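Long-range contacts in pectate lyase (Cellvibrio cellulosa, PDB 1GXM), which cleaves polygalacturonate by an anti-beta-elimination mechanism, this chain being the catalytic module of a larger protein that also carries carbohydrate-binding modules: residues Tyr209-Leu214 with Arg287-Asp292; Trp277-Asp282 with Thr310-Gly315. One frame throughout, in Å; residues are numbered along the deposited sequence.

Overall arrangement
Interactions 1 and 2 lie side by side, their centres about 7 Å apart, in the strand- and loop-rich part of a catalytic module with more helix than strand. Along the chain the segments alternate: 209-214, 277-282, 287-292, 310-315. Strand 280-281 is shared ground, since it pairs antiparallel with strand 214-215 and its F280 bonds through the backbone to F289, while the neighbouring strand 274-278 pairs with strand 315-316. The two contacts also meet directly where E210 OE2 is hydrogen-bonded to Y312 OH and where the indole of W314 packs against S291. Distant stretches of the pectic acid lyase family region are thus knitted into one continuous unit.

Interaction 1 (Tyr209-Leu214 with Arg287-Asp292)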
ATOM      1  N   TYR A 209      13.288 -10.864  -8.301  1.00  9.15           N
ATOM      2  CA  TYR A 209      13.879  -9.577  -8.654  1.00  9.11           C
ATOM      3  C   TYR A 209      13.475  -8.496  -7.672  1.00  8.97           C
ATOM      4  O   TYR A 209      13.699  -7.322  -7.929  1.00  8.58           O
ATOM      5  CB  TYR A 209      13.480  -9.194 -10.104  1.00 10.08           C
ATOM      6  CG  TYR A 209      12.031  -9.479 -10.382  1.00 10.84           C
ATOM      7  CD1 TYR A 209      11.031  -8.570 -10.054  1.00 11.33           C
ATOM      8  CD2 TYR A 209      11.644 -10.708 -10.936  1.00 11.67           C
ATOM      9  CE1 TYR A 209       9.681  -8.877 -10.266  1.00 12.99           C
ATOM     10  CE2 TYR A 209      10.315 -11.008 -11.132  1.00 12.72           C
ATOM     11  CZ  TYR A 209       9.340 -10.101 -10.786  1.00 13.08           C
ATOM     12  OH  TYR A 209       8.013 -10.402 -11.010  1.00 16.51           O
ATOM     13  N   GLU A 210      12.882  -8.889  -6.542  1.00  8.36           N
ATOM     14  CA  GLU A 210      12.411  -7.980  -5.504  1.00  8.59           C
ATOM     15  C   GLU A 210      13.189  -8.246  -4.228  1.00  8.08           C
ATOM     16  O   GLU A 210      12.834  -9.094  -3.446  1.00  8.85           O
ATOM     17  CB  GLU A 210      10.916  -8.160  -5.300  1.00  8.27           C
ATOM     18  CG  GLU A 210      10.164  -7.694  -6.531  1.00  9.72           C
ATOM     19  CD  GLU A 210       8.698  -7.995  -6.532  1.00 10.36           C
ATOM     20  OE1 GLU A 210       8.263  -8.995  -5.938  1.00 10.80           O
ATOM     21  OE2 GLU A 210       7.956  -7.216  -7.152  1.00 12.33           O
ATOM     22  N   LEU A 211      14.279  -7.525  -4.051  1.00  7.87           N
ATOM     23  CA  LEU A 211      15.228  -7.825  -3.004  1.00  7.79           C
ATOM     24  C   LEU A 211      14.996  -6.947  -1.795  1.00  7.47           C
ATOM     25  O   LEU A 211      14.276  -5.972  -1.827  1.00  7.94           O
ATOM     26  CB  LEU A 211      16.635  -7.647  -3.546  1.00  7.98           C
ATOM     27  CG  LEU A 211      16.986  -8.417  -4.809  1.00  9.07           C
ATOM     28  CD1 LEU A 211      18.451  -8.235  -5.108  1.00  9.65           C
ATOM     29  CD2 LEU A 211      16.713  -9.892  -4.637  1.00 10.06           C
ATOM     30  N   GLU A 212      15.688  -7.281  -0.729  1.00  8.13           N
ATOM     31  CA  GLU A 212      15.685  -6.471   0.473  1.00  8.19           C
ATOM     32  C   GLU A 212      16.249  -5.106   0.137  1.00  7.91           C
ATOM     33  O   GLU A 212      17.296  -4.990  -0.474  1.00  8.53           O
ATOM     34  CB  GLU A 212      16.536  -7.105   1.577  1.00  8.35           C
ATOM     35  CG  GLU A 212      16.234  -8.584   1.852  1.00 10.02           C
ATOM     36  CD  GLU A 212      17.096  -9.550   1.031  1.00 12.02           C
ATOM     37  OE1 GLU A 212      17.418  -9.289  -0.160  1.00 10.87           O
ATOM     38  OE2 GLU A 212      17.484 -10.612   1.567  1.00 15.25           O
ATOM     39  N   SER A 213      15.542  -4.084   0.581  1.00  7.73           N
ATOM     40  CA  SER A 213      15.755  -2.751   0.079  1.00  7.46           C
ATOM     41  C   SER A 213      14.854  -1.778   0.769  1.00  7.27           C
ATOM     42  O   SER A 213      13.907  -2.169   1.441  1.00  7.99           O
ATOM     43  CB  SER A 213      15.442  -2.711  -1.403  1.00  7.67           C
ATOM     44  OG  SER A 213      14.148  -3.210  -1.643  1.00  8.50           O
ATOM     45  N   LEU A 214      15.154  -0.497   0.611  1.00  7.55           N
ATOM     46  CA  LEU A 214      14.128   0.527   0.813  1.00  7.56           C
ATOM     47  C   LEU A 214      13.353   0.694  -0.470  1.00  7.39           C
ATOM     48  O   LEU A 214      13.918   0.772  -1.566  1.00  8.02           O
ATOM     49  CB  LEU A 214      14.758   1.851   1.198  1.00  7.95           C
ATOM     50  CG  LEU A 214      15.588   1.785   2.473  1.00  8.09           C
ATOM     51  CD1 LEU A 214      16.243   3.123   2.707  1.00  8.78           C
ATOM     52  CD2 LEU A 214      14.749   1.409   3.649  1.00  9.25           C
ATOM     53  N   ARG A 287      21.953   3.429  -2.176  1.00  9.68           N
ATOM     54  CA  ARG A 287      22.178   3.418  -3.613  1.00 10.36           C
ATOM     55  C   ARG A 287      21.045   2.710  -4.317  1.00  9.18           C
ATOM     56  O   ARG A 287      20.671   1.595  -3.949  1.00  9.43           O
ATOM     57  CB  ARG A 287      23.477   2.705  -3.945  1.00 11.74           C
ATOM     58  CG  ARG A 287      23.966   2.933  -5.342  1.00 14.47           C
ATOM     59  CD  ARG A 287      25.397   2.498  -5.580  1.00 16.41           C
ATOM     60  NE  ARG A 287      25.729   2.718  -6.978  1.00 18.05           N
ATOM     61  CZ  ARG A 287      26.757   2.177  -7.585  1.00 18.63           C
ATOM     62  NH1 ARG A 287      27.556   1.381  -6.914  1.00 19.10           N
ATOM     63  NH2 ARG A 287      26.977   2.441  -8.866  1.00 22.22           N
ATOM     64  N   GLY A 288      20.520   3.325  -5.359  1.00  8.82           N
ATOM     65  CA  GLY A 288      19.513   2.667  -6.166  1.00  8.45           C
ATOM     66  C   GLY A 288      20.100   1.448  -6.840  1.00  8.00           C
ATOM     67  O   GLY A 288      21.243   1.474  -7.297  1.00  8.74           O
ATOM     68  N   PHE A 289      19.326   0.382  -6.946  1.00  7.58           N
ATOM     69  CA  PHE A 289      19.839  -0.837  -7.533  1.00  7.69           C
ATOM     70  C   PHE A 289      18.786  -1.584  -8.312  1.00  7.63           C
ATOM     71  O   PHE A 289      17.609  -1.259  -8.310  1.00  7.72           O
ATOM     72  CB  PHE A 289      20.513  -1.744  -6.498  1.00  7.56           C
ATOM     73  CG  PHE A 289      19.567  -2.435  -5.574  1.00  7.48           C
ATOM     74  CD1 PHE A 289      18.973  -3.634  -5.934  1.00  8.74           C
ATOM     75  CD2 PHE A 289      19.348  -1.965  -4.309  1.00  7.74           C
ATOM     76  CE1 PHE A 289      18.128  -4.299  -5.085  1.00  8.59           C
ATOM     77  CE2 PHE A 289      18.487  -2.649  -3.452  1.00  7.60           C
ATOM     78  CZ  PHE A 289      17.911  -3.835  -3.845  1.00  9.00           C
ATOM     79  N   PHE A 290      19.292  -2.564  -9.038  1.00  7.49           N
ATOM     80  CA  PHE A 290      18.500  -3.386  -9.920  1.00  7.55           C
ATOM     81  C   PHE A 290      18.698  -4.847  -9.604  1.00  7.58           C
ATOM     82  O   PHE A 290      19.669  -5.245  -8.989  1.00  7.84           O
ATOM     83  CB  PHE A 290      18.899  -3.103 -11.365  1.00  7.90           C
ATOM     84  CG  PHE A 290      18.957  -1.646 -11.674  1.00  8.29           C
ATOM     85  CD1 PHE A 290      17.790  -0.911 -11.769  1.00  8.83           C
ATOM     86  CD2 PHE A 290      20.158  -0.994 -11.777  1.00  9.44           C
ATOM     87  CE1 PHE A 290      17.845   0.460 -11.991  1.00  9.71           C
ATOM     88  CE2 PHE A 290      20.214   0.370 -12.005  1.00 10.22           C
ATOM     89  CZ  PHE A 290      19.059   1.093 -12.109  1.00 11.11           C
ATOM     90  N   SER A 291      17.765  -5.636 -10.090  1.00  7.83           N
ATOM     91  CA  SER A 291      17.824  -7.077  -9.938  1.00  7.86           C
ATOM     92  C   SER A 291      17.348  -7.733 -11.230  1.00  8.55           C
ATOM     93  O   SER A 291      17.186  -7.074 -12.260  1.00  8.92           O
ATOM     94  CB  SER A 291      17.058  -7.507  -8.690  1.00  8.22           C
ATOM     95  OG  SER A 291      17.203  -8.891  -8.465  1.00  8.09           O
ATOM     96  N   ASP A 292      17.147  -9.033 -11.190  1.00  9.18           N
ATOM     97  CA  ASP A 292      16.788  -9.755 -12.382  1.00  9.81           C
ATOM     98  C   ASP A 292      16.224 -11.084 -11.946  1.00  9.82           C
ATOM     99  O   ASP A 292      16.131 -11.353 -10.762  1.00 10.01           O
ATOM    100  CB  ASP A 292      18.036  -9.930 -13.243  1.00 10.16           C
ATOM    101  CG  ASP A 292      17.752  -9.969 -14.726  1.00 11.35           C
ATOM    102  OD1 ASP A 292      16.634 -10.353 -15.135  1.00 12.93           O
ATOM    103  OD2 ASP A 292      18.659  -9.651 -15.525  1.00 13.95           O
TER
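The phenyl ring of F289 reaches across to L211, the backbone of E212 and S213. With CG placed between its own backbone N and carbonyl carbon (chi1 73°), F289 presents the far end of the ring to the other segment. Its CE1 lies 3.9 Å from L211 CD1, and its CZ is 3.7 Å from S213 CB, both coming in obliquely. E212 O instead meets the ring at its edge, 3.6 Å from F289 CZ, where the slightly positive aromatic hydrogens suit a carbonyl oxygen. K297 adds a cation-pi contact to the same ring. L211 lies along S291, its CD1 3.6 Å from S291 OG. A chi1 of -175° swings that hydroxyl opposite the backbone N, 3.4 Å from Y209 CA; its hydrogen bond goes to S296 O. A small residue suits this place, because S291 CB is only 3.4 Å from Y209 O. The segments come closest at Y209 and D292, 4.7 Å between CA atoms, but the Y209 ring turns away, meeting Y312 edge-to-face and R308 in a cation-pi contact. Towards S213 the segments diverge, and F289 and L211 fill the wider end. S213 OG donates a 2.8 Å hydrogen bond back to L211 O, bracing its own loop. The contact is buried side-chain packing of an irregular loop, which runs into strand 214-215, over the short hairpin-like pair of strands 290-291 and 297-298.

Interaction 2 (Trp277-Asp282 with Thr310-Gly315); sequences WYRFYD and TGYSWG
R279 lays its guanidinium flat on the ring of Y312 in an off-centre cation-pi stack, the planes 11° apart and R279 CZ 3.8 Å from the ring centroid. The displacement leaves Y312 OH over one guanidinium face; this oxygen is not bonded to the arginine but to E210 OE2. R279 gets there on an extended side chain, with CG anti to its backbone N (chi1 -170°), crossing the tyrosine at about a right angle. In the guanidinium plane, NH1 donates a nearly straight bond of 2.9 Å to a lone pair of S313 O. A water bridges the same NH1 to S313 N, adding a second hold at the edge.

W314 and F280 supply the apolar side. The F280 and Y312 rings meet edge to edge, CE2 of F280 3.7 Å from CE2 of Y312, and F280 meets the indole of W314 obliquely, with CE2 3.4 Å from W314 CZ3. Y312 also lies over one face of that indole, while the aliphatic CG of R279 rests on a face of F280; NE1 of W314 bonds to R308 O.

Along the backbone, R279 N donates to W314 O at 3.0 Å, and the same oxygen accepts a hydrogen from a second water that F280 N also binds. G315, lacking a beta carbon, lets its CA come within 3.1 Å of W277 O in the antiparallel, non-hydrogen-bonded pair with Y278.

Stacked on one face and bonded along its edge, the arginine head has both tilt and rotation fixed. The electron-rich ring, with E210 nearby, would probably stabilise its positive charge, and the Y312-E210 hydrogen bond would in turn help hold the tyrosine it stacks on.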
ATOM      1  N   TRP A 277      13.161   8.730  -8.629  1.00  7.98           N
ATOM      2  CA  TRP A 277      13.386   7.831  -7.513  1.00  8.21           C
ATOM      3  C   TRP A 277      13.542   6.431  -8.041  1.00  8.45           C
ATOM      4  O   TRP A 277      12.910   6.040  -9.015  1.00  9.04           O
ATOM      5  CB  TRP A 277      12.216   7.888  -6.509  1.00  8.48           C
ATOM      6  CG  TRP A 277      12.213   9.160  -5.741  1.00  8.36           C
ATOM      7  CD1 TRP A 277      12.749   9.372  -4.513  1.00  9.79           C
ATOM      8  CD2 TRP A 277      11.707  10.432  -6.186  1.00  8.07           C
ATOM      9  NE1 TRP A 277      12.599  10.686  -4.151  1.00  8.47           N
ATOM     10  CE2 TRP A 277      11.948  11.354  -5.154  1.00  8.34           C
ATOM     11  CE3 TRP A 277      11.029  10.869  -7.323  1.00  8.73           C
ATOM     12  CZ2 TRP A 277      11.573  12.677  -5.235  1.00  9.51           C
ATOM     13  CZ3 TRP A 277      10.643  12.185  -7.393  1.00 10.50           C
ATOM     14  CH2 TRP A 277      10.918  13.076  -6.355  1.00 10.70           C
ATOM     15  N   TYR A 278      14.409   5.669  -7.394  1.00  7.86           N
ATOM     16  CA  TYR A 278      14.527   4.264  -7.685  1.00  7.49           C
ATOM     17  C   TYR A 278      13.440   3.465  -6.988  1.00  7.39           C
ATOM     18  O   TYR A 278      12.948   3.834  -5.921  1.00  7.71           O
ATOM     19  CB  TYR A 278      15.884   3.736  -7.258  1.00  7.32           C
ATOM     20  CG  TYR A 278      17.018   4.289  -8.079  1.00  8.38           C
ATOM     21  CD1 TYR A 278      17.638   5.478  -7.740  1.00  9.26           C
ATOM     22  CD2 TYR A 278      17.462   3.625  -9.204  1.00  8.92           C
ATOM     23  CE1 TYR A 278      18.676   5.977  -8.507  1.00  9.78           C
ATOM     24  CE2 TYR A 278      18.488   4.124  -9.980  1.00 10.30           C
ATOM     25  CZ  TYR A 278      19.095   5.287  -9.620  1.00 10.76           C
ATOM     26  OH  TYR A 278      20.118   5.765 -10.402  1.00 13.94           O
ATOM     27  N   ARG A 279      13.082   2.344  -7.584  1.00  7.56           N
ATOM     28  CA  ARG A 279      12.179   1.424  -6.925  1.00  7.22           C
ATOM     29  C   ARG A 279      12.823   0.737  -5.723  1.00  7.35           C
ATOM     30  O   ARG A 279      12.135   0.462  -4.731  1.00  7.43           O
ATOM     31  CB  ARG A 279      11.690   0.396  -7.918  1.00  7.40           C
ATOM     32  CG  ARG A 279      10.576  -0.473  -7.419  1.00  9.65           C
ATOM     33  CD  ARG A 279       9.807  -1.024  -8.535  1.00 13.70           C
ATOM     34  NE  ARG A 279       8.652  -1.785  -8.114  1.00 15.42           N
ATOM     35  CZ  ARG A 279       7.740  -2.209  -8.945  1.00 15.68           C
ATOM     36  NH1 ARG A 279       7.867  -1.962 -10.226  1.00 13.71           N
ATOM     37  NH2 ARG A 279       6.708  -2.896  -8.500  1.00 16.56           N
ATOM     38  N   PHE A 280      14.116   0.468  -5.832  1.00  7.06           N
ATOM     39  CA  PHE A 280      14.872  -0.241  -4.806  1.00  6.80           C
ATOM     40  C   PHE A 280      16.121   0.529  -4.461  1.00  6.54           C
ATOM     41  O   PHE A 280      16.897   0.873  -5.344  1.00  7.28           O
ATOM     42  CB  PHE A 280      15.288  -1.613  -5.307  1.00  7.17           C
ATOM     43  CG  PHE A 280      14.148  -2.451  -5.799  1.00  7.62           C
ATOM     44  CD1 PHE A 280      13.339  -3.142  -4.912  1.00  8.29           C
ATOM     45  CD2 PHE A 280      13.886  -2.547  -7.149  1.00  7.99           C
ATOM     46  CE1 PHE A 280      12.287  -3.879  -5.375  1.00  8.79           C
ATOM     47  CE2 PHE A 280      12.837  -3.285  -7.611  1.00  8.51           C
ATOM     48  CZ  PHE A 280      12.044  -3.978  -6.721  1.00  8.70           C
ATOM     49  N   TYR A 281      16.326   0.756  -3.174  1.00  6.92           N
ATOM     50  CA  TYR A 281      17.551   1.338  -2.665  1.00  7.05           C
ATOM     51  C   TYR A 281      18.213   0.381  -1.702  1.00  7.32           C
ATOM     52  O   TYR A 281      17.562  -0.268  -0.893  1.00  7.42           O
ATOM     53  CB  TYR A 281      17.274   2.603  -1.876  1.00  7.23           C
ATOM     54  CG  TYR A 281      16.809   3.744  -2.708  1.00  7.39           C
ATOM     55  CD1 TYR A 281      15.484   3.884  -3.036  1.00  7.15           C
ATOM     56  CD2 TYR A 281      17.711   4.675  -3.188  1.00  7.45           C
ATOM     57  CE1 TYR A 281      15.050   4.946  -3.785  1.00  7.80           C
ATOM     58  CE2 TYR A 281      17.296   5.728  -3.955  1.00  7.63           C
ATOM     59  CZ  TYR A 281      15.962   5.878  -4.250  1.00  7.27           C
ATOM     60  OH  TYR A 281      15.506   6.928  -5.019  1.00  9.09           O
ATOM     61  N   ASP A 282      19.529   0.339  -1.745  1.00  7.44           N
ATOM     62  CA  ASP A 282      20.260  -0.482  -0.803  1.00  8.22           C
ATOM     63  C   ASP A 282      20.008   0.006   0.623  1.00  8.70           C
ATOM     64  O   ASP A 282      20.097   1.206   0.903  1.00  8.89           O
ATOM     65  CB  ASP A 282      21.741  -0.455  -1.132  1.00  9.00           C
ATOM     66  CG  ASP A 282      22.543  -1.327  -0.230  1.00 10.42           C
ATOM     67  OD1 ASP A 282      22.963  -0.865   0.863  1.00 11.14           O
ATOM     68  OD2 ASP A 282      22.763  -2.492  -0.530  1.00 12.22           O
ATOM     69  N   THR A 310      12.310  -4.156 -19.494  1.00 11.01           N
ATOM     70  CA  THR A 310      11.114  -3.644 -20.165  1.00 12.63           C
ATOM     71  C   THR A 310       9.827  -4.042 -19.425  1.00 13.18           C
ATOM     72  O   THR A 310       8.815  -3.357 -19.525  1.00 15.28           O
ATOM     73  CB  THR A 310      11.020  -4.144 -21.616  1.00 13.00           C
ATOM     74  OG1 THR A 310      11.032  -5.579 -21.626  1.00 15.06           O
ATOM     75  CG2 THR A 310      12.211  -3.709 -22.418  1.00 12.97           C
ATOM     76  N   GLY A 311       9.864  -5.135 -18.664  1.00 13.75           N
ATOM     77  CA  GLY A 311       8.664  -5.708 -18.083  1.00 13.91           C
ATOM     78  C   GLY A 311       8.340  -5.274 -16.674  1.00 13.84           C
ATOM     79  O   GLY A 311       7.315  -5.609 -16.143  1.00 15.27           O
ATOM     80  N   TYR A 312       9.241  -4.522 -16.067  1.00 12.92           N
ATOM     81  CA  TYR A 312       9.080  -4.080 -14.685  1.00 11.80           C
ATOM     82  C   TYR A 312       9.668  -2.689 -14.592  1.00 11.54           C
ATOM     83  O   TYR A 312      10.681  -2.407 -15.238  1.00 11.29           O
ATOM     84  CB  TYR A 312       9.859  -5.037 -13.790  1.00 12.58           C
ATOM     85  CG  TYR A 312       9.606  -4.995 -12.310  1.00 12.53           C
ATOM     86  CD1 TYR A 312       8.490  -5.584 -11.757  1.00 13.13           C
ATOM     87  CD2 TYR A 312      10.528  -4.426 -11.442  1.00 13.63           C
ATOM     88  CE1 TYR A 312       8.300  -5.584 -10.397  1.00 12.93           C
ATOM     89  CE2 TYR A 312      10.332  -4.412 -10.090  1.00 13.70           C
ATOM     90  CZ  TYR A 312       9.235  -5.025  -9.562  1.00 14.58           C
ATOM     91  OH  TYR A 312       9.013  -5.021  -8.205  1.00 15.45           O
ATOM     92  N   SER A 313       9.030  -1.810 -13.824  1.00 10.80           N
ATOM     93  CA  SER A 313       9.526  -0.449 -13.667  1.00 11.57           C
ATOM     94  C   SER A 313      10.533  -0.393 -12.541  1.00 10.17           C
ATOM     95  O   SER A 313      10.236  -0.784 -11.414  1.00 12.43           O
ATOM     96  CB  SER A 313       8.412   0.520 -13.332  1.00 13.54           C
ATOM     97  OG  SER A 313       7.541   0.628 -14.409  1.00 17.18           O
ATOM     98  N   TRP A 314      11.706   0.134 -12.810  1.00  7.81           N
ATOM     99  CA  TRP A 314      12.808   0.163 -11.847  1.00  8.12           C
ATOM    100  C   TRP A 314      12.999   1.522 -11.193  1.00  7.83           C
ATOM    101  O   TRP A 314      13.880   1.691 -10.372  1.00  8.22           O
ATOM    102  CB  TRP A 314      14.100  -0.297 -12.531  1.00  8.06           C
ATOM    103  CG  TRP A 314      13.977  -1.720 -12.912  1.00  8.03           C
ATOM    104  CD1 TRP A 314      13.515  -2.217 -14.093  1.00  7.42           C
ATOM    105  CD2 TRP A 314      14.162  -2.843 -12.051  1.00  7.96           C
ATOM    106  NE1 TRP A 314      13.459  -3.584 -14.036  1.00  7.86           N
ATOM    107  CE2 TRP A 314      13.851  -3.993 -12.791  1.00  8.12           C
ATOM    108  CE3 TRP A 314      14.606  -2.997 -10.742  1.00  7.98           C
ATOM    109  CZ2 TRP A 314      13.956  -5.257 -12.279  1.00  8.95           C
ATOM    110  CZ3 TRP A 314      14.705  -4.269 -10.233  1.00  8.38           C
ATOM    111  CH2 TRP A 314      14.361  -5.378 -10.988  1.00  8.51           C
ATOM    112  N   GLY A 315      12.156   2.482 -11.559  1.00  7.37           N
ATOM    113  CA  GLY A 315      12.217   3.812 -11.018  1.00  8.06           C
ATOM    114  C   GLY A 315      10.982   4.548 -11.441  1.00  7.76           C
ATOM    115  O   GLY A 315      10.192   4.063 -12.237  1.00  8.28           O
TER
HETATM  116  O   HOH W   1       6.340  -2.663 -12.703  1.00 19.22           O
HETATM  117  O   HOH W   2      15.420   0.413  -8.489  1.00  8.06           O